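Local coordinates for phosphoribosylformylglycinamidine cyclo-ligase (Thermus thermophilus HB8, PDB 5AVM), which probably catalyses the ATP-dependent closure of formylglycinamidine ribonucleotide to aminoimidazole ribonucleotide, a step of de novo purine biosynthesis, at residues Ala96-Phe101 against His129-Leu134; Leu102-Ala107 against Gly135-Glu140. One frame throughout, in Å; residues are numbered along the deposited sequence.

Contact 1: Ala96-Phe101 against His129-Leu134; sequences AEPLFF and HGIPLL
Phe101 O accepts the amide of Leu134 in a short, nearly straight bond (N to O 2.7 Å), and the CA-H of Leu133 leans on the same oxygen. At the other end of the same residue, Phe101 N donates to Pro132 O (3.0 Å), whose carbonyl also meets the CA of Phe100. The amide N-H and the carbonyl of Phe101 are thus both tied to 132-134, making a single bridge between Phe101 and Leu133. Ile131 reaches the strand with two branches: its side chain crosses that of Pro98 at about a right angle, CD1 touching Pro98 CG (3.5 Å), while CG2, anti to the backbone N with CG1 beside it (chi1 -58°), presses on Phe100 CA (3.6 Å). Cut back to an alanine, this position would lose both branches, which is likely to uncover the Pro98 ring on this side and open a gap against the backbone at Phe100. Further on, Leu134 CD2 meets Phe100 CD1 obliquely (3.5 Å), and Leu133 CD1 comes to the edge of the Phe101 ring at CD2 (3.5 Å). A water donates a hydrogen bond to Pro98 O and a weak one to Gly130 O. Gly130, with positive phi, closes a Schellman motif at the end of helix 112-129, and the contact is the return of a beta-alpha-beta crossover to its first strand.

Contact 2: Leu102-Ala107 against Gly135-Glu140; sequences LDYLAA and GGETAE
With CG trans to the backbone N (chi1 -165°), Tyr104 swings its ring across the neighbouring strand, while Glu137, whose CG lies trans to its carbonyl carbon and whose chain bends at chi2 (-46°), carries its carboxylate away from strand 102-107. What meets the tyrosine is therefore the aliphatic root of the glutamate: Glu137 CB sits 3.3 Å from Tyr104 CD1, approaching the ring obliquely. Farther out, the phenol end lies over the next residue of the same face, with Tyr104 OH 3.3 Å from Ala139 CB. Ala106 CB completes this small apolar row, 3.9 Å from Ala139 CB. Beneath the side chains the backbones run parallel, pairing Tyr104 with Glu137 through Ala107 with Glu140. Glu137 N gives its hydrogen to Asp103 O over 2.6 Å, and Leu105 N donates to Glu137 O from above the carbonyl plane. Leu105 O then receives Ala139 N (2.8 Å), and Ala139 O receives Ala107 N (3.1 Å). Opposite Asp103, Gly136 has no side chain, and a CB there would run into OD1 of the aspartate. Asp103 O has a second donor in Thr60 OG1 of the second subunit, and Tyr104 packs on Gly62 of that subunit; Glu140 OE1 is hydrogen-bonded to Leu110 N. The chemistry is thus divided: four backbone bonds, two of them clearly bent, set the register of the strands, apolar contacts join Tyr104, Ala106 and Ala139 on one face, and the carbonyl of Asp103 is shared between this pairing and the dimer interface.

Overall arrangement
From the N-terminal side, the chain runs through strand 97-107, giving first 96-101 to contact 1 and then 102-107 to contact 2. It turns back through helix 112-129 and returns along 129-134, closing the loop of contact 1, before 135-140 closes that of contact 2. The two closures therefore cross rather than nest, each spanning about the same length of chain around the same helix. Together they form one beta-alpha-beta unit, in which 137-140 becomes the outermost strand, within this chain, of the mixed sheet, beside and parallel to 97-107. Leu134 CB meets Leu102 CB at 3.7 Å where the contacts join, and both contacts also touch the second subunit.

Contact 1: Ala96-Phe101 against His129-Leu134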
loop_
_atom_site.group_PDB
_atom_site.type_symbol
_atom_site.label_atom_id
_atom_site.label_comp_id
_atom_site.label_asym_id
_atom_site.label_seq_id
_atom_site.Cartn_x
_atom_site.Cartn_y
_atom_site.Cartn_z
ATOM N N ALA B 96 -3.175 5.399 18.446
ATOM C CA ALA B 96 -2.151 4.366 18.430
ATOM C C ALA B 96 -0.706 4.805 18.256
ATOM O O ALA B 96 -0.425 5.926 17.835
ATOM C CB ALA B 96 -2.497 3.336 17.357
ATOM N N GLU B 97 0.200 3.890 18.600
ATOM C CA GLU B 97 1.646 4.079 18.472
ATOM C C GLU B 97 2.109 3.179 17.325
ATOM O O GLU B 97 1.556 2.097 17.114
ATOM C CB GLU B 97 2.385 3.658 19.747
ATOM C CG GLU B 97 2.138 4.528 20.951
ATOM C CD GLU B 97 3.343 4.575 21.861
ATOM O OE1 GLU B 97 4.304 5.314 21.535
ATOM O OE2 GLU B 97 3.335 3.863 22.890
ATOM N N PRO B 98 3.139 3.607 16.578
ATOM C CA PRO B 98 3.633 2.801 15.457
ATOM C C PRO B 98 4.377 1.530 15.845
ATOM O O PRO B 98 5.105 1.513 16.832
ATOM C CB PRO B 98 4.519 3.788 14.696
ATOM C CG PRO B 98 5.070 4.647 15.784
ATOM C CD PRO B 98 3.866 4.888 16.671
ATOM N N LEU B 99 4.178 0.469 15.056
ATOM C CA LEU B 99 4.847 -0.822 15.273
ATOM C C LEU B 99 5.876 -1.113 14.165
ATOM O O LEU B 99 6.933 -1.687 14.429
ATOM C CB LEU B 99 3.830 -1.972 15.331
ATOM C CG LEU B 99 3.066 -2.228 16.634
ATOM C CD1 LEU B 99 2.059 -3.362 16.419
ATOM C CD2 LEU B 99 4.042 -2.587 17.746
ATOM N N PHE B 100 5.561 -0.733 12.930
ATOM C CA PHE B 100 6.472 -0.940 11.809
ATOM C C PHE B 100 5.898 -0.378 10.506
ATOM O O PHE B 100 4.684 -0.230 10.367
ATOM C CB PHE B 100 6.819 -2.432 11.660
ATOM C CG PHE B 100 5.627 -3.332 11.447
ATOM C CD1 PHE B 100 5.015 -3.419 10.199
ATOM C CD2 PHE B 100 5.138 -4.119 12.491
ATOM C CE1 PHE B 100 3.938 -4.280 9.993
ATOM C CE2 PHE B 100 4.059 -4.979 12.294
ATOM C CZ PHE B 100 3.459 -5.061 11.041
ATOM N N PHE B 101 6.785 -0.067 9.564
ATOM C CA PHE B 101 6.412 0.513 8.275
ATOM C C PHE B 101 6.966 -0.312 7.102
ATOM O O PHE B 101 7.955 -1.021 7.247
ATOM C CB PHE B 101 6.974 1.952 8.222
ATOM C CG PHE B 101 6.771 2.664 6.908
ATOM C CD1 PHE B 101 5.534 3.202 6.567
ATOM C CD2 PHE B 101 7.830 2.816 6.015
ATOM C CE1 PHE B 101 5.355 3.882 5.357
ATOM C CE2 PHE B 101 7.660 3.492 4.808
ATOM C CZ PHE B 101 6.418 4.024 4.480
ATOM N N HIS B 129 12.107 7.782 14.205
ATOM C CA HIS B 129 11.001 7.563 15.128
ATOM C C HIS B 129 11.127 6.226 15.846
ATOM O O HIS B 129 10.252 5.856 16.625
ATOM C CB HIS B 129 9.676 7.603 14.373
ATOM C CG HIS B 129 9.347 8.947 13.805
ATOM N ND1 HIS B 129 9.097 10.047 14.597
ATOM C CD2 HIS B 129 9.214 9.367 12.525
ATOM C CE1 HIS B 129 8.821 11.085 13.829
ATOM N NE2 HIS B 129 8.885 10.699 12.568
ATOM N N GLY B 130 12.214 5.509 15.583
ATOM C CA GLY B 130 12.416 4.212 16.209
ATOM C C GLY B 130 11.431 3.175 15.703
ATOM O O GLY B 130 11.127 2.196 16.382
ATOM N N ILE B 131 10.929 3.394 14.497
ATOM C CA ILE B 131 9.967 2.490 13.895
ATOM C C ILE B 131 10.682 1.502 12.979
ATOM O O ILE B 131 11.402 1.906 12.058
ATOM C CB ILE B 131 8.923 3.282 13.058
ATOM C CG1 ILE B 131 8.209 4.296 13.950
ATOM C CG2 ILE B 131 7.911 2.338 12.427
ATOM C CD1 ILE B 131 7.383 5.297 13.178
ATOM N N PRO B 132 10.510 0.192 13.230
ATOM C CA PRO B 132 11.142 -0.839 12.404
ATOM C C PRO B 132 10.683 -0.702 10.955
ATOM O O PRO B 132 9.494 -0.526 10.696
ATOM C CB PRO B 132 10.640 -2.137 13.031
ATOM C CG PRO B 132 10.496 -1.775 14.475
ATOM C CD PRO B 132 9.859 -0.410 14.409
ATOM N N LEU B 133 11.618 -0.771 10.014
ATOM C CA LEU B 133 11.270 -0.681 8.599
ATOM C C LEU B 133 11.313 -2.081 7.971
ATOM O O LEU B 133 12.327 -2.784 8.056
ATOM C CB LEU B 133 12.240 0.259 7.869
ATOM C CG LEU B 133 12.137 0.398 6.343
ATOM C CD1 LEU B 133 10.729 0.791 5.933
ATOM C CD2 LEU B 133 13.128 1.445 5.874
ATOM N N LEU B 134 10.199 -2.484 7.360
ATOM C CA LEU B 134 10.096 -3.792 6.710
ATOM C C LEU B 134 10.429 -3.741 5.210
ATOM O O LEU B 134 10.477 -2.672 4.601
ATOM C CB LEU B 134 8.684 -4.362 6.909
ATOM C CG LEU B 134 8.462 -5.267 8.128
ATOM C CD1 LEU B 134 9.038 -4.630 9.379
ATOM C CD2 LEU B 134 6.978 -5.543 8.293
HETATM O O HOH W 1 7.896 1.526 17.124
#

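Contact 2: Leu102-Ala107 against Gly135-Glu140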
loop_
_atom_site.group_PDB
_atom_site.type_symbol
_atom_site.label_atom_id
_atom_site.label_comp_id
_atom_site.label_asym_id
_atom_site.label_seq_id
_atom_site.Cartn_x
_atom_site.Cartn_y
_atom_site.Cartn_z
ATOM N N LEU B 102 6.303 -0.237 5.953
ATOM C CA LEU B 102 6.771 -0.898 4.735
ATOM C C LEU B 102 6.162 -0.110 3.575
ATOM O O LEU B 102 5.069 0.451 3.717
ATOM C CB LEU B 102 6.392 -2.388 4.695
ATOM C CG LEU B 102 4.986 -2.966 4.579
ATOM C CD1 LEU B 102 5.130 -4.419 4.169
ATOM C CD2 LEU B 102 4.225 -2.855 5.892
ATOM N N ASP B 103 6.859 -0.053 2.439
ATOM C CA ASP B 103 6.393 0.753 1.312
ATOM C C ASP B 103 6.335 0.136 -0.084
ATOM O O ASP B 103 6.965 -0.884 -0.357
ATOM C CB ASP B 103 7.254 2.009 1.239
ATOM C CG ASP B 103 8.740 1.694 1.286
ATOM O OD1 ASP B 103 9.203 0.868 0.467
ATOM O OD2 ASP B 103 9.450 2.269 2.142
ATOM N N TYR B 104 5.589 0.800 -0.968
ATOM C CA TYR B 104 5.422 0.374 -2.355
ATOM C C TYR B 104 5.724 1.518 -3.319
ATOM O O TYR B 104 4.850 2.346 -3.583
ATOM C CB TYR B 104 3.992 -0.076 -2.607
ATOM C CG TYR B 104 3.829 -0.859 -3.886
ATOM C CD1 TYR B 104 4.290 -2.173 -3.975
ATOM C CD2 TYR B 104 3.210 -0.299 -5.004
ATOM C CE1 TYR B 104 4.140 -2.918 -5.138
ATOM C CE2 TYR B 104 3.052 -1.034 -6.184
ATOM C CZ TYR B 104 3.521 -2.348 -6.241
ATOM O OH TYR B 104 3.374 -3.102 -7.389
ATOM N N LEU B 105 6.941 1.560 -3.858
ATOM C CA LEU B 105 7.329 2.623 -4.791
ATOM C C LEU B 105 7.097 2.227 -6.253
ATOM O O LEU B 105 7.526 1.161 -6.680
ATOM C CB LEU B 105 8.805 2.997 -4.576
ATOM C CG LEU B 105 9.155 3.891 -3.374
ATOM C CD1 LEU B 105 8.354 3.491 -2.147
ATOM C CD2 LEU B 105 10.654 3.798 -3.092
ATOM N N ALA B 106 6.422 3.084 -7.015
ATOM C CA ALA B 106 6.142 2.798 -8.425
ATOM C C ALA B 106 6.450 4.010 -9.307
ATOM O O ALA B 106 6.074 5.138 -8.989
ATOM C CB ALA B 106 4.686 2.382 -8.594
ATOM N N ALA B 107 7.124 3.773 -10.427
ATOM C CA ALA B 107 7.493 4.863 -11.320
ATOM C C ALA B 107 7.513 4.447 -12.775
ATOM O O ALA B 107 7.477 3.256 -13.092
ATOM C CB ALA B 107 8.862 5.380 -10.941
ATOM N N GLY B 135 10.669 -4.901 4.611
ATOM C CA GLY B 135 10.971 -4.923 3.194
ATOM C C GLY B 135 9.784 -4.426 2.384
ATOM O O GLY B 135 8.700 -5.026 2.413
ATOM N N GLY B 136 9.975 -3.321 1.668
ATOM C CA GLY B 136 8.908 -2.778 0.848
ATOM C C GLY B 136 9.082 -3.247 -0.584
ATOM O O GLY B 136 10.098 -3.879 -0.909
ATOM N N GLU B 137 8.108 -2.949 -1.444
ATOM C CA GLU B 137 8.190 -3.361 -2.840
ATOM C C GLU B 137 8.475 -2.227 -3.809
ATOM O O GLU B 137 8.615 -1.061 -3.420
ATOM C CB GLU B 137 6.919 -4.095 -3.275
ATOM C CG GLU B 137 6.734 -5.458 -2.618
ATOM C CD GLU B 137 8.002 -6.308 -2.632
ATOM O OE1 GLU B 137 8.693 -6.322 -3.682
ATOM O OE2 GLU B 137 8.291 -6.964 -1.597
ATOM N N THR B 138 8.544 -2.594 -5.082
ATOM C CA THR B 138 8.844 -1.654 -6.147
ATOM C C THR B 138 8.111 -2.108 -7.414
ATOM O O THR B 138 7.908 -3.301 -7.629
ATOM C CB THR B 138 10.380 -1.625 -6.391
ATOM O OG1 THR B 138 10.781 -0.317 -6.796
ATOM C CG2 THR B 138 10.784 -2.631 -7.465
ATOM N N ALA B 139 7.699 -1.154 -8.239
ATOM C CA ALA B 139 7.003 -1.464 -9.476
ATOM C C ALA B 139 7.402 -0.474 -10.560
ATOM O O ALA B 139 7.456 0.741 -10.330
ATOM C CB ALA B 139 5.510 -1.418 -9.263
ATOM N N GLU B 140 7.693 -1.007 -11.743
ATOM C CA GLU B 140 8.078 -0.195 -12.886
ATOM C C GLU B 140 7.057 -0.441 -13.994
ATOM O O GLU B 140 7.014 -1.517 -14.589
ATOM C CB GLU B 140 9.496 -0.562 -13.346
ATOM C CG GLU B 140 9.968 0.203 -14.571
ATOM C CD GLU B 140 11.464 0.117 -14.784
ATOM O OE1 GLU B 140 12.208 0.785 -14.037
ATOM O OE2 GLU B 140 11.898 -0.626 -15.693
#